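Local structure of putative aldolase (Bacteroides vulgatus ATCC 8482, 3DXI) at residues T236-N239 with K240-L244. The protein is a putative aldolase of unassigned function, its chain built as a TIM barrel with an HMGL-like sequence region. Numbering follows the deposited sequence.
Sequences TYLN and KHHGL
The Tyr237 ring lies over the imidazole of His241, one helical turn further on, as an offset stack with centroids 4.3 Å apart. The planes are inclined by 30°, and the overlap is concentrated at one corner: His241 CD2 drops onto the face of the tyrosine 3.3 Å from Tyr237 CZ, toward the phenol end. Tyr237 has CG anti to its backbone nitrogen (chi1 -166°), which carries the ring outward and leans it toward the C-terminal end of the helix, where His241 can reach it. The other imidazole face carries Lys240 CG near its rim. A second ring is used one residue later, where Leu238 CD2 sits over a face of His242, 3.8 Å from the ring centroid, in a CH-pi contact. His242 NE2 bonds to Asp209 OD1, tying the ring to the end of helix 200-209, while ND1 is buried with no partner. Here helix 231-241, which follows the eighth strand of the TIM barrel, ends with Gly243 in the left-handed conformation and the chain turning back over the last helical turn. Leu244 N folds back to Leu238 O at 3.2 Å, a nearly straight bond spanning six residues; Gly243 N, 3.9 Å from Asn239 O, makes no helical i+4 bond there. Leu238 O also accepts from His242 N at 2.8 Å, the two donors coming from opposite faces of the carbonyl plane. The apolar half of the turn is Leu244 CD2 against Leu238 CB, 3.8 Å apart, and Leu238 also packs on Ile205 and Ile208 of helix 200-209. With chi1 at 170°, Asn239 sends its amide toward the outgoing chain, where ND2 donates to Leu244 O at 2.8 Å. Asn239 also packs on Phe248 of its own chain and on Ile301 of the second subunit.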
loop_
_atom_site.group_PDB
_atom_site.type_symbol
_atom_site.label_atom_id
_atom_site.label_comp_id
_atom_site.label_asym_id
_atom_site.label_seq_id
_atom_site.Cartn_x
_atom_site.Cartn_y
_atom_site.Cartn_z
ATOM N N THR A 236 -5.388 12.147 3.094
ATOM C CA THR A 236 -5.706 12.390 1.693
ATOM C C THR A 236 -6.989 11.650 1.321
ATOM O O THR A 236 -7.888 12.227 0.710
ATOM C CB THR A 236 -4.569 11.932 0.766
ATOM O OG1 THR A 236 -3.438 12.791 0.954
ATOM C CG2 THR A 236 -5.001 12.009 -0.690
ATOM N N TYR A 237 -7.076 10.381 1.714
ATOM C CA TYR A 237 -8.253 9.567 1.418
ATOM C C TYR A 237 -9.521 10.139 2.054
ATOM O O TYR A 237 -10.555 10.263 1.392
ATOM C CB TYR A 237 -8.063 8.130 1.917
ATOM C CG TYR A 237 -9.093 7.169 1.351
ATOM C CD1 TYR A 237 -8.838 6.461 0.176
ATOM C CD2 TYR A 237 -10.341 7.009 1.960
ATOM C CE1 TYR A 237 -9.794 5.621 -0.383
ATOM C CE2 TYR A 237 -11.312 6.166 1.405
ATOM C CZ TYR A 237 -11.026 5.479 0.233
ATOM O OH TYR A 237 -11.961 4.652 -0.342
ATOM N N LEU A 238 -9.440 10.475 3.338
ATOM C CA LEU A 238 -10.585 11.026 4.061
ATOM C C LEU A 238 -11.018 12.381 3.509
ATOM O O LEU A 238 -12.202 12.702 3.522
ATOM C CB LEU A 238 -10.260 11.148 5.558
ATOM C CG LEU A 238 -9.967 9.837 6.307
ATOM C CD1 LEU A 238 -9.649 10.131 7.770
ATOM C CD2 LEU A 238 -11.159 8.897 6.204
ATOM N N ASN A 239 -10.068 13.180 3.029
ATOM C CA ASN A 239 -10.411 14.488 2.479
ATOM C C ASN A 239 -11.292 14.324 1.244
ATOM O O ASN A 239 -12.228 15.096 1.029
ATOM C CB ASN A 239 -9.148 15.276 2.125
ATOM C CG ASN A 239 -9.446 16.532 1.325
ATOM O OD1 ASN A 239 -9.379 16.527 0.093
ATOM N ND2 ASN A 239 -9.789 17.613 2.022
ATOM N N LYS A 240 -10.999 13.305 0.445
ATOM C CA LYS A 240 -11.770 13.029 -0.764
ATOM C C LYS A 240 -13.084 12.281 -0.510
ATOM O O LYS A 240 -14.148 12.701 -0.965
ATOM C CB LYS A 240 -10.921 12.215 -1.751
ATOM C CG LYS A 240 -11.689 11.656 -2.940
ATOM C CD LYS A 240 -12.285 12.764 -3.790
ATOM C CE LYS A 240 -13.038 12.182 -4.972
ATOM N NZ LYS A 240 -13.660 13.239 -5.805
ATOM N N HIS A 241 -13.004 11.176 0.222
ATOM C CA HIS A 241 -14.168 10.329 0.481
ATOM C C HIS A 241 -14.990 10.558 1.743
ATOM O O HIS A 241 -16.106 10.059 1.845
ATOM C CB HIS A 241 -13.727 8.869 0.436
ATOM C CG HIS A 241 -13.168 8.455 -0.889
ATOM N ND1 HIS A 241 -13.965 8.183 -1.981
ATOM C CD2 HIS A 241 -11.890 8.295 -1.307
ATOM C CE1 HIS A 241 -13.202 7.868 -3.013
ATOM N NE2 HIS A 241 -11.938 7.930 -2.630
ATOM N N HIS A 242 -14.458 11.302 2.703
ATOM C CA HIS A 242 -15.205 11.537 3.933
ATOM C C HIS A 242 -15.406 13.008 4.266
ATOM O O HIS A 242 -15.840 13.336 5.361
ATOM C CB HIS A 242 -14.521 10.823 5.103
ATOM C CG HIS A 242 -14.588 9.329 5.016
ATOM N ND1 HIS A 242 -14.067 8.621 3.955
ATOM C CD2 HIS A 242 -15.142 8.412 5.844
ATOM C CE1 HIS A 242 -14.299 7.331 4.131
ATOM N NE2 HIS A 242 -14.951 7.178 5.269
ATOM N N GLY A 243 -15.092 13.884 3.317
ATOM C CA GLY A 243 -15.257 15.311 3.529
ATOM C C GLY A 243 -14.407 15.920 4.633
ATOM O O GLY A 243 -14.775 16.943 5.200
ATOM N N LEU A 244 -13.268 15.311 4.939
ATOM C CA LEU A 244 -12.404 15.836 5.994
ATOM C C LEU A 244 -11.557 16.988 5.470
ATOM O O LEU A 244 -10.775 16.809 4.541
ATOM C CB LEU A 244 -11.473 14.739 6.528
ATOM C CG LEU A 244 -10.612 15.093 7.744
ATOM C CD1 LEU A 244 -11.519 15.273 8.956
ATOM C CD2 LEU A 244 -9.588 14.000 8.005
#